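Local coordinates for protein rhamnosidase B (Bacillus sp., PDB 2OKX) that hydrolyses terminal alpha-L-rhamnose residues from rhamnosides as a glycoside hydrolase family 78 alpha-L-rhamnosidase, probably with inversion at the anomeric carbon, at residues P627-R638 against H697-D708; H96-Y104 against R143-G151. One frame throughout, in Å; residues are numbered along the deposited sequence.

Followed from the N terminus, the chain first makes contact 2, in the N-terminal domain of the rhamnosidase. There the loop after strand 87-96 meets residues 143-151, closing a span of 38 residues, 17 of them in strands and none in helices. Nearly five hundred residues later comes contact 1, which closes a span of 58 residues, of which 26 are helical, by setting helix 627-644 against helix 696-715 in the six-hairpin glycosidase domain. The two loops are in series and neither nest nor cross. The centres of contact 1 and contact 2 lie about 30 Å apart, and they do not touch. A connection between the domains is nevertheless present, since the loop 96-104 also reaches Ala621 and Trp622, just ahead of helix 627-644.

Contact 1 of 2, residues P627-R638 against H697-D708; sequences PNWTFFWILACR and HQNLFLVKALRD
Phe631 is the knob of this helix-helix contact, lodged in a hole formed by Gln698, Phe701, Leu702 and Ala705. CA of Leu702 makes a CH-pi contact over one ring face, 4.2 Å from the Phe631 centroid, while the Pro627 carbonyl oxygen lies off-centre over the opposite face. CE1 of Phe631 also meets CD1 of Leu702 at 3.8 Å. Beside it, Phe632 points its CE1-CZ edge at the middle of the Phe701 ring, a T-shaped pair with centroids 4.9 Å apart and planes at 82°. The axes of the two segments approach to 9.3 Å and run 29° from parallel, within the alpha barrel of the six-hairpin glycosidase domain.

At one end, water 1 accepts from Asn628 N and donates to Gln698 OE1, 2.8 Å from each. At the other, Arg638 extends its chain, with CG anti to the backbone N, and brings NH1 to 2.7 Å from Asp708 OD2 in a salt bridge. OD2 meets the guanidinium at its edge, near its plane, but the hydrogen bond is weak, bent to 122° at the hydrogen. The interface is thus mainly apolar and aromatic, its one salt bridge and its bridging water lying toward its two ends.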
loop_
_atom_site.group_PDB
_atom_site.type_symbol
_atom_site.label_atom_id
_atom_site.label_comp_id
_atom_site.label_asym_id
_atom_site.label_seq_id
_atom_site.Cartn_x
_atom_site.Cartn_y
_atom_site.Cartn_z
ATOM N N PRO A 627 8.236 -1.955 17.569
ATOM C CA PRO A 627 9.050 -0.982 18.307
ATOM C C PRO A 627 9.890 -0.061 17.417
ATOM O O PRO A 627 9.807 1.158 17.532
ATOM C CB PRO A 627 9.903 -1.866 19.210
ATOM C CG PRO A 627 8.958 -3.001 19.526
ATOM C CD PRO A 627 8.344 -3.297 18.170
ATOM N N ASN A 628 10.693 -0.644 16.534
ATOM C CA ASN A 628 11.540 0.152 15.650
ATOM C C ASN A 628 10.757 1.159 14.804
ATOM O O ASN A 628 11.242 2.259 14.545
ATOM C CB ASN A 628 12.367 -0.767 14.746
ATOM C CG ASN A 628 13.516 -1.433 15.486
ATOM O OD1 ASN A 628 14.039 -2.468 15.054
ATOM N ND2 ASN A 628 13.927 -0.832 16.600
ATOM N N TRP A 629 9.550 0.797 14.370
ATOM C CA TRP A 629 8.763 1.726 13.569
ATOM C C TRP A 629 8.429 2.962 14.394
ATOM O O TRP A 629 8.497 4.087 13.898
ATOM C CB TRP A 629 7.465 1.078 13.066
ATOM C CG TRP A 629 7.596 0.264 11.784
ATOM C CD1 TRP A 629 6.617 0.062 10.848
ATOM C CD2 TRP A 629 8.731 -0.500 11.345
ATOM N NE1 TRP A 629 7.068 -0.779 9.862
ATOM C CE2 TRP A 629 8.360 -1.141 10.140
ATOM C CE3 TRP A 629 10.023 -0.709 11.851
ATOM C CZ2 TRP A 629 9.232 -1.977 9.435
ATOM C CZ3 TRP A 629 10.892 -1.541 11.148
ATOM C CH2 TRP A 629 10.491 -2.165 9.952
ATOM N N THR A 630 8.067 2.760 15.657
ATOM C CA THR A 630 7.744 3.896 16.504
ATOM C C THR A 630 9.017 4.701 16.765
ATOM O O THR A 630 8.982 5.932 16.818
ATOM C CB THR A 630 7.101 3.443 17.828
ATOM O OG1 THR A 630 5.830 2.841 17.547
ATOM C CG2 THR A 630 6.887 4.633 18.756
ATOM N N PHE A 631 10.143 4.013 16.908
ATOM C CA PHE A 631 11.403 4.710 17.131
ATOM C C PHE A 631 11.755 5.520 15.883
ATOM O O PHE A 631 12.318 6.611 15.985
ATOM C CB PHE A 631 12.539 3.722 17.443
ATOM C CG PHE A 631 12.291 2.864 18.660
ATOM C CD1 PHE A 631 11.457 3.301 19.684
ATOM C CD2 PHE A 631 12.908 1.622 18.782
ATOM C CE1 PHE A 631 11.237 2.506 20.818
ATOM C CE2 PHE A 631 12.695 0.823 19.910
ATOM C CZ PHE A 631 11.856 1.270 20.928
ATOM N N PHE A 632 11.426 4.990 14.706
ATOM C CA PHE A 632 11.718 5.701 13.464
ATOM C C PHE A 632 10.803 6.909 13.331
ATOM O O PHE A 632 11.157 7.901 12.688
ATOM C CB PHE A 632 11.570 4.778 12.247
ATOM C CG PHE A 632 12.590 3.674 12.198
ATOM C CD1 PHE A 632 13.833 3.829 12.812
ATOM C CD2 PHE A 632 12.312 2.477 11.548
ATOM C CE1 PHE A 632 14.779 2.805 12.780
ATOM C CE2 PHE A 632 13.249 1.451 11.511
ATOM C CZ PHE A 632 14.487 1.615 12.131
ATOM N N TRP A 633 9.625 6.821 13.942
ATOM C CA TRP A 633 8.671 7.923 13.926
ATOM C C TRP A 633 9.278 9.077 14.725
ATOM O O TRP A 633 9.191 10.238 14.329
ATOM C CB TRP A 633 7.345 7.504 14.572
ATOM C CG TRP A 633 6.409 8.659 14.832
ATOM C CD1 TRP A 633 5.724 9.387 13.902
ATOM C CD2 TRP A 633 6.084 9.233 16.106
ATOM N NE1 TRP A 633 4.994 10.380 14.516
ATOM C CE2 TRP A 633 5.197 10.308 15.868
ATOM C CE3 TRP A 633 6.456 8.942 17.426
ATOM C CZ2 TRP A 633 4.675 11.097 16.904
ATOM C CZ3 TRP A 633 5.937 9.726 18.459
ATOM C CH2 TRP A 633 5.056 10.790 18.189
ATOM N N ILE A 634 9.886 8.752 15.864
ATOM C CA ILE A 634 10.505 9.780 16.688
ATOM C C ILE A 634 11.640 10.415 15.888
ATOM O O ILE A 634 11.799 11.634 15.871
ATOM C CB ILE A 634 11.050 9.186 18.006
ATOM C CG1 ILE A 634 9.874 8.733 18.884
ATOM C CG2 ILE A 634 11.898 10.222 18.742
ATOM C CD1 ILE A 634 10.285 8.015 20.161
ATOM N N LEU A 635 12.417 9.573 15.214
ATOM C CA LEU A 635 13.522 10.047 14.389
ATOM C C LEU A 635 12.967 10.994 13.328
ATOM O O LEU A 635 13.477 12.099 13.142
ATOM C CB LEU A 635 14.207 8.868 13.694
ATOM C CG LEU A 635 15.707 8.963 13.388
ATOM C CD1 LEU A 635 16.045 7.947 12.313
ATOM C CD2 LEU A 635 16.092 10.356 12.935
ATOM N N ALA A 636 11.915 10.561 12.638
ATOM C CA ALA A 636 11.305 11.377 11.593
ATOM C C ALA A 636 10.822 12.722 12.134
ATOM O O ALA A 636 10.922 13.744 11.450
ATOM C CB ALA A 636 10.150 10.623 10.941
ATOM N N CYS A 637 10.290 12.720 13.354
ATOM C CA CYS A 637 9.816 13.953 13.975
ATOM C C CYS A 637 10.995 14.897 14.175
ATOM O O CYS A 637 10.911 16.085 13.870
ATOM C CB CYS A 637 9.158 13.665 15.331
ATOM S SG CYS A 637 7.508 12.935 15.230
ATOM N N ARG A 638 12.094 14.363 14.695
ATOM C CA ARG A 638 13.281 15.174 14.911
ATOM C C ARG A 638 13.785 15.716 13.577
ATOM O O ARG A 638 14.068 16.905 13.444
ATOM C CB ARG A 638 14.398 14.350 15.556
ATOM C CG ARG A 638 15.707 15.126 15.619
ATOM C CD ARG A 638 16.877 14.312 16.125
ATOM N NE ARG A 638 18.088 15.130 16.135
ATOM C CZ ARG A 638 19.254 14.752 16.651
ATOM N NH1 ARG A 638 19.383 13.555 17.207
ATOM N NH2 ARG A 638 20.291 15.577 16.618
ATOM N N HIS A 697 18.777 -5.305 18.029
ATOM C CA HIS A 697 18.551 -4.120 17.203
ATOM C C HIS A 697 17.568 -3.092 17.771
ATOM O O HIS A 697 17.854 -1.895 17.735
ATOM C CB HIS A 697 18.175 -4.504 15.757
ATOM C CG HIS A 697 16.911 -5.297 15.626
ATOM N ND1 HIS A 697 15.691 -4.842 16.078
ATOM C CD2 HIS A 697 16.671 -6.491 15.035
ATOM C CE1 HIS A 697 14.754 -5.721 15.770
ATOM N NE2 HIS A 697 15.322 -6.731 15.137
ATOM N N GLN A 698 16.430 -3.524 18.310
ATOM C CA GLN A 698 15.493 -2.546 18.862
ATOM C C GLN A 698 15.962 -1.979 20.200
ATOM O O GLN A 698 15.531 -0.905 20.616
ATOM C CB GLN A 698 14.077 -3.125 18.986
ATOM C CG GLN A 698 13.960 -4.498 19.627
ATOM C CD GLN A 698 12.521 -4.994 19.622
ATOM O OE1 GLN A 698 11.826 -4.892 18.612
ATOM N NE2 GLN A 698 12.070 -5.536 20.748
ATOM N N ASN A 699 16.850 -2.698 20.875
ATOM C CA ASN A 699 17.388 -2.206 22.137
ATOM C C ASN A 699 18.300 -1.030 21.790
ATOM O O ASN A 699 18.292 0.003 22.459
ATOM C CB ASN A 699 18.179 -3.309 22.842
ATOM C CG ASN A 699 17.351 -4.042 23.878
ATOM O OD1 ASN A 699 17.233 -3.596 25.022
ATOM N ND2 ASN A 699 16.756 -5.163 23.480
ATOM N N LEU A 700 19.069 -1.200 20.719
ATOM C CA LEU A 700 19.987 -0.169 20.248
ATOM C C LEU A 700 19.235 1.072 19.766
ATOM O O LEU A 700 19.618 2.199 20.079
ATOM C CB LEU A 700 20.854 -0.726 19.119
ATOM C CG LEU A 700 21.812 -1.864 19.494
ATOM C CD1 LEU A 700 22.353 -2.518 18.236
ATOM C CD2 LEU A 700 22.950 -1.318 20.359
ATOM N N PHE A 701 18.162 0.868 19.004
ATOM C CA PHE A 701 17.386 1.993 18.502
ATOM C C PHE A 701 16.653 2.730 19.621
ATOM O O PHE A 701 16.366 3.919 19.500
ATOM C CB PHE A 701 16.398 1.525 17.424
ATOM C CG PHE A 701 16.986 1.494 16.035
ATOM C CD1 PHE A 701 16.818 0.381 15.215
ATOM C CD2 PHE A 701 17.697 2.585 15.541
ATOM C CE1 PHE A 701 17.347 0.352 13.926
ATOM C CE2 PHE A 701 18.231 2.568 14.251
ATOM C CZ PHE A 701 18.055 1.446 13.441
ATOM N N LEU A 702 16.351 2.036 20.712
ATOM C CA LEU A 702 15.676 2.693 21.828
ATOM C C LEU A 702 16.639 3.709 22.440
ATOM O O LEU A 702 16.240 4.807 22.829
ATOM C CB LEU A 702 15.252 1.672 22.888
ATOM C CG LEU A 702 14.600 2.247 24.155
ATOM C CD1 LEU A 702 13.490 3.223 23.795
ATOM C CD2 LEU A 702 14.048 1.106 24.998
ATOM N N VAL A 703 17.912 3.340 22.515
ATOM C CA VAL A 703 18.922 4.238 23.059
ATOM C C VAL A 703 18.934 5.518 22.231
ATOM O O VAL A 703 18.789 6.619 22.768
ATOM C CB VAL A 703 20.328 3.600 23.008
ATOM C CG1 VAL A 703 21.383 4.623 23.421
ATOM C CG2 VAL A 703 20.380 2.386 23.928
ATOM N N LYS A 704 19.089 5.366 20.919
ATOM C CA LYS A 704 19.128 6.520 20.026
ATOM C C LYS A 704 17.831 7.320 20.054
ATOM O O LYS A 704 17.853 8.545 19.964
ATOM C CB LYS A 704 19.432 6.085 18.588
ATOM C CG LYS A 704 19.632 7.262 17.641
ATOM C CD LYS A 704 19.824 6.816 16.206
ATOM C CE LYS A 704 19.744 8.006 15.255
ATOM N NZ LYS A 704 19.724 7.569 13.832
ATOM N N ALA A 705 16.700 6.627 20.173
ATOM C CA ALA A 705 15.403 7.294 20.220
ATOM C C ALA A 705 15.319 8.164 21.472
ATOM O O ALA A 705 14.836 9.294 21.428
ATOM C CB ALA A 705 14.282 6.265 20.220
ATOM N N LEU A 706 15.792 7.626 22.590
ATOM C CA LEU A 706 15.784 8.353 23.856
ATOM C C LEU A 706 16.613 9.628 23.738
ATOM O O LEU A 706 16.250 10.671 24.281
ATOM C CB LEU A 706 16.353 7.470 24.966
ATOM C CG LEU A 706 15.462 6.301 25.388
ATOM C CD1 LEU A 706 16.279 5.271 26.151
ATOM C CD2 LEU A 706 14.309 6.835 26.226
ATOM N N ARG A 707 17.730 9.534 23.026
ATOM C CA ARG A 707 18.605 10.684 22.835
ATOM C C ARG A 707 18.043 11.650 21.795
ATOM O O ARG A 707 18.023 12.863 22.011
ATOM C CB ARG A 707 20.003 10.206 22.437
ATOM C CG ARG A 707 20.719 9.500 23.574
ATOM C CD ARG A 707 21.945 8.746 23.113
ATOM N NE ARG A 707 22.677 8.190 24.250
ATOM C CZ ARG A 707 23.629 7.268 24.151
ATOM N NH1 ARG A 707 24.239 6.830 25.243
ATOM N NH2 ARG A 707 23.962 6.775 22.964
ATOM N N ASP A 708 17.576 11.113 20.671
ATOM C CA ASP A 708 17.004 11.947 19.617
ATOM C C ASP A 708 15.838 12.778 20.151
ATOM O O ASP A 708 15.581 13.882 19.670
ATOM C CB ASP A 708 16.512 11.077 18.453
ATOM C CG ASP A 708 17.646 10.520 17.613
ATOM O OD1 ASP A 708 17.388 9.606 16.801
ATOM O OD2 ASP A 708 18.792 10.995 17.755
HETATM O O HOH W 1 11.220 -3.401 16.265
#

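Contact 2 of 2, residues H96-Y104 against R143-G151; sequences HFGVSNFYY and RMACQQGFG
Phe102 N donates to Gln147 O at 3.2 Å, from above the carbonyl plane, and joins two irregular loops whose CA atoms come within 4.8 Å at this pair. CG of Gln147 lies over one face of the Phe102 ring, a CH-pi contact 3.6 Å from the centroid, and Cys146 SG approaches the same ring obliquely. Further along, Phe97 lays a ring face over Gly149 CA, and Val99 CG2 reaches the edge of the Phe150 ring at 4.0 Å from CZ.

Asn101 folds back into an Asx turn: with chi1 at 57°, its CG sits between the backbone N and the carbonyl carbon, and OD1 accepts from Tyr103 N at 2.8 Å. The partner loop is braced from within by Arg143, whose NE and NH2 both grip Gln148 O side-on, each at 2.8 Å, with that oxygen in the guanidinium plane. Val99 CG1 packs over a face of the same guanidinium.

Three waters complete the joint. Water 2 donates to Val99 O and Gln148 O and accepts from Asn101 ND2, water 3 links Ser100 O to Arg143 NH1, and water 4 joins Tyr103 OH to Gly149 N. Beyond the two loops, Phe102 meets the rings of His310 and Trp622.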
loop_
_atom_site.group_PDB
_atom_site.type_symbol
_atom_site.label_atom_id
_atom_site.label_comp_id
_atom_site.label_asym_id
_atom_site.label_seq_id
_atom_site.Cartn_x
_atom_site.Cartn_y
_atom_site.Cartn_z
ATOM N N HIS A 96 -18.875 2.896 0.199
ATOM C CA HIS A 96 -18.834 2.526 1.609
ATOM C C HIS A 96 -18.351 1.088 1.696
ATOM O O HIS A 96 -18.994 0.183 1.179
ATOM C CB HIS A 96 -20.202 2.637 2.280
ATOM C CG HIS A 96 -20.157 2.338 3.743
ATOM N ND1 HIS A 96 -19.579 3.197 4.654
ATOM C CD2 HIS A 96 -20.497 1.226 4.436
ATOM C CE1 HIS A 96 -19.560 2.623 5.843
ATOM N NE2 HIS A 96 -20.110 1.426 5.738
ATOM N N PHE A 97 -17.219 0.883 2.359
ATOM C CA PHE A 97 -16.643 -0.450 2.472
ATOM C C PHE A 97 -17.433 -1.397 3.370
ATOM O O PHE A 97 -17.624 -2.562 3.027
ATOM C CB PHE A 97 -15.197 -0.359 2.976
ATOM C CG PHE A 97 -14.297 0.487 2.110
ATOM C CD1 PHE A 97 -14.418 0.467 0.723
ATOM C CD2 PHE A 97 -13.305 1.278 2.683
ATOM C CE1 PHE A 97 -13.561 1.224 -0.086
ATOM C CE2 PHE A 97 -12.444 2.037 1.887
ATOM C CZ PHE A 97 -12.572 2.008 0.499
ATOM N N GLY A 98 -17.879 -0.898 4.520
ATOM C CA GLY A 98 -18.621 -1.734 5.448
ATOM C C GLY A 98 -17.717 -2.768 6.096
ATOM O O GLY A 98 -18.181 -3.690 6.770
ATOM N N VAL A 99 -16.414 -2.606 5.888
ATOM C CA VAL A 99 -15.409 -3.519 6.429
ATOM C C VAL A 99 -14.160 -2.704 6.748
ATOM O O VAL A 99 -13.755 -1.853 5.955
ATOM C CB VAL A 99 -15.040 -4.609 5.395
ATOM C CG1 VAL A 99 -13.937 -5.505 5.936
ATOM C CG2 VAL A 99 -16.268 -5.431 5.046
ATOM N N SER A 100 -13.558 -2.949 7.905
ATOM C CA SER A 100 -12.353 -2.215 8.285
ATOM C C SER A 100 -11.134 -2.707 7.502
ATOM O O SER A 100 -11.098 -3.855 7.063
ATOM C CB SER A 100 -12.079 -2.376 9.788
ATOM O OG SER A 100 -13.102 -1.792 10.581
ATOM N N ASN A 101 -10.150 -1.827 7.310
ATOM C CA ASN A 101 -8.910 -2.205 6.629
ATOM C C ASN A 101 -7.735 -1.412 7.215
ATOM O O ASN A 101 -7.868 -0.818 8.286
ATOM C CB ASN A 101 -9.008 -2.023 5.100
ATOM C CG ASN A 101 -9.369 -0.603 4.678
ATOM O OD1 ASN A 101 -8.828 0.376 5.192
ATOM N ND2 ASN A 101 -10.277 -0.493 3.711
ATOM N N PHE A 102 -6.594 -1.412 6.531
ATOM C CA PHE A 102 -5.399 -0.720 7.022
ATOM C C PHE A 102 -5.388 0.799 6.843
ATOM O O PHE A 102 -4.421 1.456 7.229
ATOM C CB PHE A 102 -4.137 -1.296 6.364
ATOM C CG PHE A 102 -3.808 -2.713 6.766
ATOM C CD1 PHE A 102 -4.804 -3.608 7.150
ATOM C CD2 PHE A 102 -2.502 -3.187 6.644
ATOM C CE1 PHE A 102 -4.507 -4.956 7.397
ATOM C CE2 PHE A 102 -2.192 -4.527 6.885
ATOM C CZ PHE A 102 -3.200 -5.417 7.261
ATOM N N TYR A 103 -6.429 1.360 6.230
ATOM C CA TYR A 103 -6.503 2.811 6.061
ATOM C C TYR A 103 -7.927 3.341 6.211
ATOM O O TYR A 103 -8.261 4.432 5.741
ATOM C CB TYR A 103 -5.889 3.266 4.718
ATOM C CG TYR A 103 -6.319 2.532 3.454
ATOM C CD1 TYR A 103 -7.646 2.560 3.010
ATOM C CD2 TYR A 103 -5.374 1.876 2.657
ATOM C CE1 TYR A 103 -8.016 1.958 1.802
ATOM C CE2 TYR A 103 -5.733 1.276 1.449
ATOM C CZ TYR A 103 -7.056 1.323 1.026
ATOM O OH TYR A 103 -7.407 0.746 -0.176
ATOM N N TYR A 104 -8.752 2.560 6.900
ATOM C CA TYR A 104 -10.142 2.913 7.140
ATOM C C TYR A 104 -10.715 2.089 8.287
ATOM O O TYR A 104 -10.550 0.871 8.326
ATOM C CB TYR A 104 -10.976 2.674 5.873
ATOM C CG TYR A 104 -12.472 2.718 6.117
ATOM C CD1 TYR A 104 -13.208 1.543 6.278
ATOM C CD2 TYR A 104 -13.140 3.936 6.236
ATOM C CE1 TYR A 104 -14.581 1.578 6.561
ATOM C CE2 TYR A 104 -14.508 3.986 6.518
ATOM C CZ TYR A 104 -15.220 2.804 6.680
ATOM O OH TYR A 104 -16.564 2.857 6.968
ATOM N N ARG A 143 -12.914 -8.916 -2.391
ATOM C CA ARG A 143 -12.257 -8.032 -1.445
ATOM C C ARG A 143 -10.904 -7.892 -2.137
ATOM O O ARG A 143 -10.328 -8.884 -2.588
ATOM C CB ARG A 143 -12.098 -8.719 -0.084
ATOM C CG ARG A 143 -11.287 -7.926 0.935
ATOM C CD ARG A 143 -11.988 -6.647 1.366
ATOM N NE ARG A 143 -11.073 -5.773 2.097
ATOM C CZ ARG A 143 -10.650 -5.984 3.340
ATOM N NH1 ARG A 143 -11.064 -7.043 4.025
ATOM N NH2 ARG A 143 -9.778 -5.149 3.890
ATOM N N MET A 144 -10.407 -6.669 -2.242
ATOM C CA MET A 144 -9.141 -6.426 -2.926
ATOM C C MET A 144 -7.934 -7.037 -2.223
ATOM O O MET A 144 -7.142 -7.749 -2.841
ATOM C CB MET A 144 -8.937 -4.924 -3.092
ATOM C CG MET A 144 -7.823 -4.533 -4.046
ATOM S SD MET A 144 -7.974 -2.781 -4.420
ATOM C CE MET A 144 -6.294 -2.392 -5.015
ATOM N N ALA A 145 -7.800 -6.753 -0.934
ATOM C CA ALA A 145 -6.685 -7.262 -0.146
ATOM C C ALA A 145 -6.992 -7.035 1.322
ATOM O O ALA A 145 -7.881 -6.248 1.661
ATOM C CB ALA A 145 -5.395 -6.527 -0.530
ATOM N N CYS A 146 -6.256 -7.707 2.200
ATOM C CA CYS A 146 -6.495 -7.528 3.626
ATOM C C CYS A 146 -6.289 -6.068 4.014
ATOM O O CYS A 146 -6.888 -5.586 4.976
ATOM C CB CYS A 146 -5.567 -8.431 4.453
ATOM S SG CYS A 146 -3.787 -8.074 4.329
ATOM N N GLN A 147 -5.467 -5.357 3.244
ATOM C CA GLN A 147 -5.168 -3.957 3.534
ATOM C C GLN A 147 -6.111 -2.948 2.893
ATOM O O GLN A 147 -6.246 -1.826 3.383
ATOM C CB GLN A 147 -3.741 -3.597 3.074
ATOM C CG GLN A 147 -2.626 -4.530 3.548
ATOM C CD GLN A 147 -2.353 -5.656 2.572
ATOM O OE1 GLN A 147 -3.123 -5.881 1.638
ATOM N NE2 GLN A 147 -1.254 -6.378 2.787
ATOM N N GLN A 148 -6.779 -3.344 1.814
ATOM C CA GLN A 148 -7.611 -2.397 1.085
ATOM C C GLN A 148 -9.118 -2.630 0.993
ATOM O O GLN A 148 -9.703 -3.345 1.801
ATOM C CB GLN A 148 -7.018 -2.248 -0.317
ATOM C CG GLN A 148 -5.485 -2.258 -0.314
ATOM C CD GLN A 148 -4.896 -1.543 -1.513
ATOM O OE1 GLN A 148 -3.979 -2.046 -2.175
ATOM N NE2 GLN A 148 -5.416 -0.361 -1.798
ATOM N N GLY A 149 -9.733 -1.999 -0.006
ATOM C CA GLY A 149 -11.168 -2.116 -0.204
ATOM C C GLY A 149 -11.603 -3.276 -1.077
ATOM O O GLY A 149 -11.315 -4.431 -0.771
ATOM N N PHE A 150 -12.281 -2.971 -2.179
ATOM C CA PHE A 150 -12.782 -4.009 -3.078
ATOM C C PHE A 150 -12.502 -3.749 -4.555
ATOM O O PHE A 150 -12.481 -2.601 -4.998
ATOM C CB PHE A 150 -14.302 -4.142 -2.906
ATOM C CG PHE A 150 -14.732 -4.499 -1.511
ATOM C CD1 PHE A 150 -14.986 -5.822 -1.165
ATOM C CD2 PHE A 150 -14.877 -3.513 -0.543
ATOM C CE1 PHE A 150 -15.380 -6.161 0.126
ATOM C CE2 PHE A 150 -15.270 -3.840 0.757
ATOM C CZ PHE A 150 -15.522 -5.166 1.090
ATOM N N GLY A 151 -12.288 -4.829 -5.305
ATOM C CA GLY A 151 -12.082 -4.724 -6.741
ATOM C C GLY A 151 -13.503 -4.800 -7.264
ATOM O O GLY A 151 -14.218 -5.754 -6.954
HETATM O O HOH W 2 -12.414 -2.623 3.421
HETATM O O HOH W 3 -10.445 -6.340 6.928
HETATM O O HOH W 4 -9.296 -0.307 -2.079
#